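Local coordinates for protein TqaL (Neurospora crassa, PDB 7EEH) that is a non-haem iron protein of the 2-oxoglutarate-iron dioxygenase family, holding an iron(III) ion in a cupin-type beta fold, at residues G182-G187 with N251-S256; V209-D214 with R232-H237. The protein carries 1 engineered substitution. One frame throughout, in Å; residues are numbered along the deposited sequence.

Contact 1: residues G182-G187 with N251-S256. With FE (Fe (III) ion), chain H.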
loop_
_atom_site.group_PDB
_atom_site.type_symbol
_atom_site.label_atom_id
_atom_site.label_comp_id
_atom_site.label_asym_id
_atom_site.label_seq_id
_atom_site.Cartn_x
_atom_site.Cartn_y
_atom_site.Cartn_z
ATOM N N GLY B 182 -35.979 -17.085 15.687
ATOM C CA GLY B 182 -36.398 -16.282 14.556
ATOM C C GLY B 182 -35.676 -14.950 14.490
ATOM O O GLY B 182 -34.595 -14.767 15.055
ATOM N N VAL B 183 -36.294 -14.009 13.772
ATOM C CA VAL B 183 -35.790 -12.641 13.694
ATOM C C VAL B 183 -35.614 -12.065 15.089
ATOM O O VAL B 183 -36.543 -12.094 15.900
ATOM C CB VAL B 183 -36.760 -11.790 12.854
ATOM C CG1 VAL B 183 -36.245 -10.374 12.705
ATOM C CG2 VAL B 183 -36.961 -12.448 11.493
ATOM N N HIS B 184 -34.435 -11.501 15.362
ATOM C CA HIS B 184 -34.136 -11.005 16.705
ATOM C C HIS B 184 -33.012 -9.970 16.663
ATOM O O HIS B 184 -32.331 -9.798 15.647
ATOM C CB HIS B 184 -33.748 -12.167 17.628
ATOM C CG HIS B 184 -32.457 -12.819 17.251
ATOM N ND1 HIS B 184 -32.361 -13.731 16.222
ATOM C CD2 HIS B 184 -31.206 -12.677 17.746
ATOM C CE1 HIS B 184 -31.110 -14.133 16.107
ATOM N NE2 HIS B 184 -30.387 -13.514 17.025
ATOM N N THR B 185 -32.848 -9.261 17.785
ATOM C CA THR B 185 -31.589 -8.639 18.173
ATOM C C THR B 185 -31.007 -9.401 19.360
ATOM O O THR B 185 -31.729 -10.057 20.113
ATOM C CB THR B 185 -31.751 -7.161 18.553
ATOM O OG1 THR B 185 -32.361 -7.064 19.844
ATOM C CG2 THR B 185 -32.620 -6.432 17.522
ATOM N N ASP B 186 -29.693 -9.297 19.524
ATOM C CA ASP B 186 -28.982 -9.968 20.604
ATOM C C ASP B 186 -28.997 -9.182 21.909
ATOM O O ASP B 186 -28.442 -9.659 22.904
ATOM C CB ASP B 186 -27.524 -10.212 20.207
ATOM C CG ASP B 186 -27.379 -11.040 18.946
ATOM O OD1 ASP B 186 -28.257 -11.877 18.650
ATOM O OD2 ASP B 186 -26.354 -10.851 18.256
ATOM N N GLY B 187 -29.582 -7.986 21.923
ATOM C CA GLY B 187 -29.619 -7.190 23.133
ATOM C C GLY B 187 -28.315 -6.529 23.499
ATOM O O GLY B 187 -28.121 -6.181 24.665
ATOM N N ASN B 251 -30.137 -3.146 13.508
ATOM C CA ASN B 251 -30.445 -4.246 12.604
ATOM C C ASN B 251 -31.105 -5.351 13.404
ATOM O O ASN B 251 -30.888 -5.465 14.610
ATOM C CB ASN B 251 -29.208 -4.877 11.956
ATOM C CG ASN B 251 -28.379 -3.898 11.186
ATOM O OD1 ASN B 251 -28.647 -3.644 10.016
ATOM N ND2 ASN B 251 -27.340 -3.356 11.827
ATOM N N LYS B 252 -32.007 -6.078 12.764
ATOM C CA LYS B 252 -32.445 -7.361 13.281
ATOM C C LYS B 252 -31.761 -8.395 12.413
ATOM O O LYS B 252 -31.312 -8.079 11.304
ATOM C CB LYS B 252 -33.977 -7.530 13.245
ATOM C CG LYS B 252 -34.742 -6.751 14.291
ATOM C CD LYS B 252 -36.259 -6.790 14.124
ATOM C CE LYS B 252 -36.949 -5.832 15.112
ATOM N NZ LYS B 252 -38.423 -5.675 14.875
ATOM N N HIS B 253 -31.647 -9.624 12.916
ATOM C CA HIS B 253 -31.003 -10.642 12.105
ATOM C C HIS B 253 -31.621 -12.004 12.386
ATOM O O HIS B 253 -32.375 -12.189 13.339
ATOM C CB HIS B 253 -29.484 -10.662 12.325
ATOM C CG HIS B 253 -29.076 -10.912 13.740
ATOM N ND1 HIS B 253 -29.042 -9.916 14.698
ATOM C CD2 HIS B 253 -28.670 -12.048 14.361
ATOM C CE1 HIS B 253 -28.632 -10.429 15.844
ATOM N NE2 HIS B 253 -28.407 -11.720 15.668
ATOM N N SER B 254 -31.304 -12.952 11.513
ATOM C CA SER B 254 -31.781 -14.320 11.628
ATOM C C SER B 254 -30.796 -15.221 10.901
ATOM O O SER B 254 -30.094 -14.782 9.986
ATOM C CB SER B 254 -33.203 -14.470 11.068
ATOM O OG SER B 254 -33.233 -14.281 9.666
ATOM N N LEU B 255 -30.730 -16.480 11.330
ATOM C CA LEU B 255 -29.779 -17.443 10.795
ATOM C C LEU B 255 -30.531 -18.681 10.331
ATOM O O LEU B 255 -31.435 -19.162 11.020
ATOM C CB LEU B 255 -28.715 -17.809 11.856
ATOM C CG LEU B 255 -27.604 -18.830 11.541
ATOM C CD1 LEU B 255 -26.697 -18.397 10.377
ATOM C CD2 LEU B 255 -26.761 -19.144 12.786
ATOM N N SER B 256 -30.180 -19.176 9.157
ATOM C CA SER B 256 -30.834 -20.376 8.661
ATOM C C SER B 256 -30.081 -21.611 9.135
ATOM O O SER B 256 -28.890 -21.535 9.446
ATOM C CB SER B 256 -30.903 -20.344 7.136
ATOM O OG SER B 256 -29.660 -20.691 6.561
HETATM FE FE FE H . -28.227 -13.271 17.136
HETATM O O HOH W 1 -31.926 -16.599 14.174
HETATM O O HOH W 2 -28.402 -14.784 18.831
#
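His184, Asp186 and His253 converge on one iron(III) ion, and their metal bonds dominate the way 182-187 meets 251-256. The metal is bound by His184 NE2 at 2.2 Å, by Asp186 OD1 at 2.1 Å and by His253 NE2 at 2.1 Å, while a water and two further atoms from beyond the two segments complete six ligands. The imidazoles lie obliquely to one another, their planes 61° apart, both NE2 atoms turned to the same ion. Asp186 comes to the edge of the His253 ring with its carboxylate turned nearly perpendicular to it; the second oxygen, OD2, is hydrogen-bonded to Thr191 OG1, so metal and threonine together restrain its rotation.

This set is the two-histidine, one-carboxylate facial triad of the 2-oxoglutarate-iron dioxygenases, with the HxD pair on one segment and the distal histidine on strand 252-255, at the edge of a three-stranded sheet of the cupin-type fold.

Backbone bonds set the two histidines opposite each other. His184 and His253 form a single antiparallel hydrogen-bonded pair, His184 N giving to His253 O at 3.0 Å and His253 N to His184 O at 2.8 Å. Both rings sit with CG between the backbone N and the carbonyl carbon (chi1 67° and 59°), which swings them to the metal side of this bridge. A second-shell bond then sets the His184 ring: ND1, with its proton, points almost straight down the carbonyl of Gly182, 2.7 Å from its O, and that oxygen lies near the ring plane.

Apolar contacts flank the bridge. Val183 CG1 meets Lys252 CB at 3.7 Å, the side chains crossing at about a right angle, and Thr185 CG2 rests near Lys252 CG. The extended lysine carries NZ onward to the carbonyls of Met215 and Glu217.

Contact 2: residues V209-D214 with R232-H237; sequences VTFMHD and RSRVQH
Thr210 and Val235 lie side by side and point the same way, Val235 CG1 pressed against Thr210 CB at a tight 3.5 Å. Beyond them a water joins the Thr210 hydroxyl, 2.6 Å from OG1, to His237 ND1, and it lies in the plane of that imidazole. Across the other face, Val209 CG2 sits over the Arg234 guanidinium, 3.6 Å from NH2. CG of Arg234, anti to the backbone N, meets Phe211 CE1; the bend at chi2 (-86°) then turns the rest of the chain across the valine. Arg232 folds back so that one face of its guanidinium covers His213 O and Asp214 CA.

Paired backbone bonds join Thr210 to Val235, and Met212 N gives a nearly straight bond to Ser233 O; Met212 O in turn accepts two, from Ser233 N at 3.2 Å and Arg232 N at 2.7 Å, both from the same face of its carbonyl plane.

Further out, Asn251 anchors Arg232 NH2 and Asn206 anchors Arg234 NH2, while Phe211 packs on Pro228 of a second subunit. Strands 209-213 and 231-236 thus form an antiparallel pair with a classic beta bulge, Arg232 and Ser233 both facing selenomethionine Met212.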
loop_
_atom_site.group_PDB
_atom_site.type_symbol
_atom_site.label_atom_id
_atom_site.label_comp_id
_atom_site.label_asym_id
_atom_site.label_seq_id
_atom_site.Cartn_x
_atom_site.Cartn_y
_atom_site.Cartn_z
ATOM N N VAL B 209 -27.044 -19.292 6.584
ATOM C CA VAL B 209 -27.048 -17.961 5.981
ATOM C C VAL B 209 -27.554 -16.967 7.016
ATOM O O VAL B 209 -28.570 -17.217 7.673
ATOM C CB VAL B 209 -27.916 -17.924 4.712
ATOM C CG1 VAL B 209 -28.200 -16.489 4.290
ATOM C CG2 VAL B 209 -27.228 -18.678 3.577
ATOM N N THR B 210 -26.852 -15.841 7.166
ATOM C CA THR B 210 -27.285 -14.772 8.063
ATOM C C THR B 210 -27.992 -13.712 7.230
ATOM O O THR B 210 -27.398 -13.160 6.294
ATOM C CB THR B 210 -26.107 -14.159 8.824
ATOM O OG1 THR B 210 -25.344 -15.195 9.461
ATOM C CG2 THR B 210 -26.583 -13.142 9.880
ATOM N N PHE B 211 -29.265 -13.470 7.538
ATOM C CA PHE B 211 -30.028 -12.365 6.969
ATOM C C PHE B 211 -30.033 -11.206 7.951
ATOM O O PHE B 211 -30.128 -11.411 9.159
ATOM C CB PHE B 211 -31.472 -12.783 6.666
ATOM C CG PHE B 211 -31.574 -13.942 5.731
ATOM C CD1 PHE B 211 -31.538 -13.743 4.365
ATOM C CD2 PHE B 211 -31.680 -15.236 6.217
ATOM C CE1 PHE B 211 -31.616 -14.811 3.486
ATOM C CE2 PHE B 211 -31.758 -16.319 5.344
ATOM C CZ PHE B 211 -31.726 -16.099 3.975
HETATM N N MSE B 212 -29.935 -9.992 7.437
HETATM C CA MSE B 212 -30.169 -8.853 8.298
HETATM C C MSE B 212 -31.333 -8.057 7.760
HETATM O O MSE B 212 -31.495 -7.909 6.545
HETATM C CB MSE B 212 -28.928 -8.000 8.415
HETATM C CG MSE B 212 -27.802 -8.715 9.163
HETATM SE SE MSE B 212 -26.211 -7.723 8.756
HETATM C CE MSE B 212 -26.928 -6.001 9.160
ATOM N N HIS B 213 -32.136 -7.550 8.688
ATOM C CA HIS B 213 -33.414 -6.936 8.383
ATOM C C HIS B 213 -33.444 -5.551 9.007
ATOM O O HIS B 213 -32.727 -5.272 9.972
ATOM C CB HIS B 213 -34.582 -7.783 8.917
ATOM C CG HIS B 213 -34.351 -9.263 8.844
ATOM N ND1 HIS B 213 -34.689 -10.016 7.741
ATOM C CD2 HIS B 213 -33.818 -10.129 9.740
ATOM C CE1 HIS B 213 -34.380 -11.282 7.962
ATOM N NE2 HIS B 213 -33.843 -11.376 9.165
ATOM N N ASP B 214 -34.270 -4.675 8.441
ATOM C CA ASP B 214 -34.504 -3.397 9.094
ATOM C C ASP B 214 -35.413 -3.608 10.304
ATOM O O ASP B 214 -35.926 -4.702 10.546
ATOM C CB ASP B 214 -35.078 -2.369 8.103
ATOM C CG ASP B 214 -36.451 -2.751 7.571
ATOM O OD1 ASP B 214 -37.355 -3.047 8.373
ATOM O OD2 ASP B 214 -36.643 -2.721 6.337
ATOM N N ARG B 232 -32.067 -6.186 4.503
ATOM C CA ARG B 232 -30.948 -5.269 4.354
ATOM C C ARG B 232 -29.666 -5.944 3.886
ATOM O O ARG B 232 -28.837 -5.292 3.239
ATOM C CB ARG B 232 -30.674 -4.553 5.677
ATOM C CG ARG B 232 -31.869 -3.787 6.195
ATOM C CD ARG B 232 -31.523 -2.317 6.344
ATOM N NE ARG B 232 -30.700 -2.094 7.530
ATOM C CZ ARG B 232 -31.044 -1.308 8.549
ATOM N NH1 ARG B 232 -32.198 -0.642 8.530
ATOM N NH2 ARG B 232 -30.229 -1.182 9.588
ATOM N N SER B 233 -29.478 -7.224 4.194
ATOM C CA SER B 233 -28.263 -7.906 3.788
ATOM C C SER B 233 -28.483 -9.404 3.878
ATOM O O SER B 233 -29.297 -9.874 4.672
ATOM C CB SER B 233 -27.077 -7.492 4.665
ATOM O OG SER B 233 -25.867 -7.850 4.035
ATOM N N ARG B 234 -27.741 -10.143 3.051
ATOM C CA ARG B 234 -27.688 -11.597 3.088
ATOM C C ARG B 234 -26.223 -11.999 3.031
ATOM O O ARG B 234 -25.491 -11.563 2.140
ATOM C CB ARG B 234 -28.468 -12.223 1.922
ATOM C CG ARG B 234 -28.466 -13.759 1.868
ATOM C CD ARG B 234 -27.225 -14.316 1.133
ATOM N NE ARG B 234 -27.363 -15.722 0.779
ATOM C CZ ARG B 234 -26.345 -16.505 0.424
ATOM N NH1 ARG B 234 -25.108 -16.022 0.381
ATOM N NH2 ARG B 234 -26.561 -17.775 0.112
ATOM N N VAL B 235 -25.807 -12.853 3.956
ATOM C CA VAL B 235 -24.407 -13.212 4.077
ATOM C C VAL B 235 -24.283 -14.683 4.459
ATOM O O VAL B 235 -25.193 -15.265 5.058
ATOM C CB VAL B 235 -23.714 -12.290 5.098
ATOM C CG1 VAL B 235 -23.871 -12.805 6.502
ATOM C CG2 VAL B 235 -22.310 -12.166 4.746
ATOM N N GLN B 236 -23.150 -15.292 4.092
ATOM C CA GLN B 236 -22.924 -16.707 4.379
ATOM C C GLN B 236 -21.444 -16.951 4.656
ATOM O O GLN B 236 -20.625 -16.892 3.738
ATOM C CB GLN B 236 -23.396 -17.576 3.219
ATOM C CG GLN B 236 -23.335 -19.065 3.530
ATOM C CD GLN B 236 -23.505 -19.925 2.294
ATOM O OE1 GLN B 236 -22.955 -19.625 1.237
ATOM N NE2 GLN B 236 -24.274 -20.995 2.419
ATOM N N HIS B 237 -21.097 -17.261 5.903
ATOM C CA HIS B 237 -19.728 -17.657 6.188
ATOM C C HIS B 237 -19.424 -18.976 5.494
ATOM O O HIS B 237 -20.219 -19.915 5.554
ATOM C CB HIS B 237 -19.492 -17.823 7.684
ATOM C CG HIS B 237 -19.900 -16.650 8.522
ATOM N ND1 HIS B 237 -21.216 -16.318 8.750
ATOM C CD2 HIS B 237 -19.161 -15.792 9.269
ATOM C CE1 HIS B 237 -21.271 -15.288 9.579
ATOM N NE2 HIS B 237 -20.038 -14.956 9.915
HETATM O O HOH W 3 -23.939 -16.794 8.053
#

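Overall arrangement
The two contacts lie on the same side of the chain's centre, about 9 Å apart between their centres, and both reach an antiparallel sheet, contact 1 through strand 252-255 alone. Strand 209-213 is central in it, flanked by 231-236 and by 252-255. Backbone bonds from Lys252 O to His213 N and from Ser254 O to Phe211 N join the two directly. Along the chain, 182-187 comes first and 251-256 last, with contact 2 nested in the loop they close. The strand bearing the distal metal histidine thus lies beside 209-213, which separates it from 231-236, and the face of contact 2 carrying Phe211 and Arg234 meets a second subunit, linking iron site and subunit interface through one sheet.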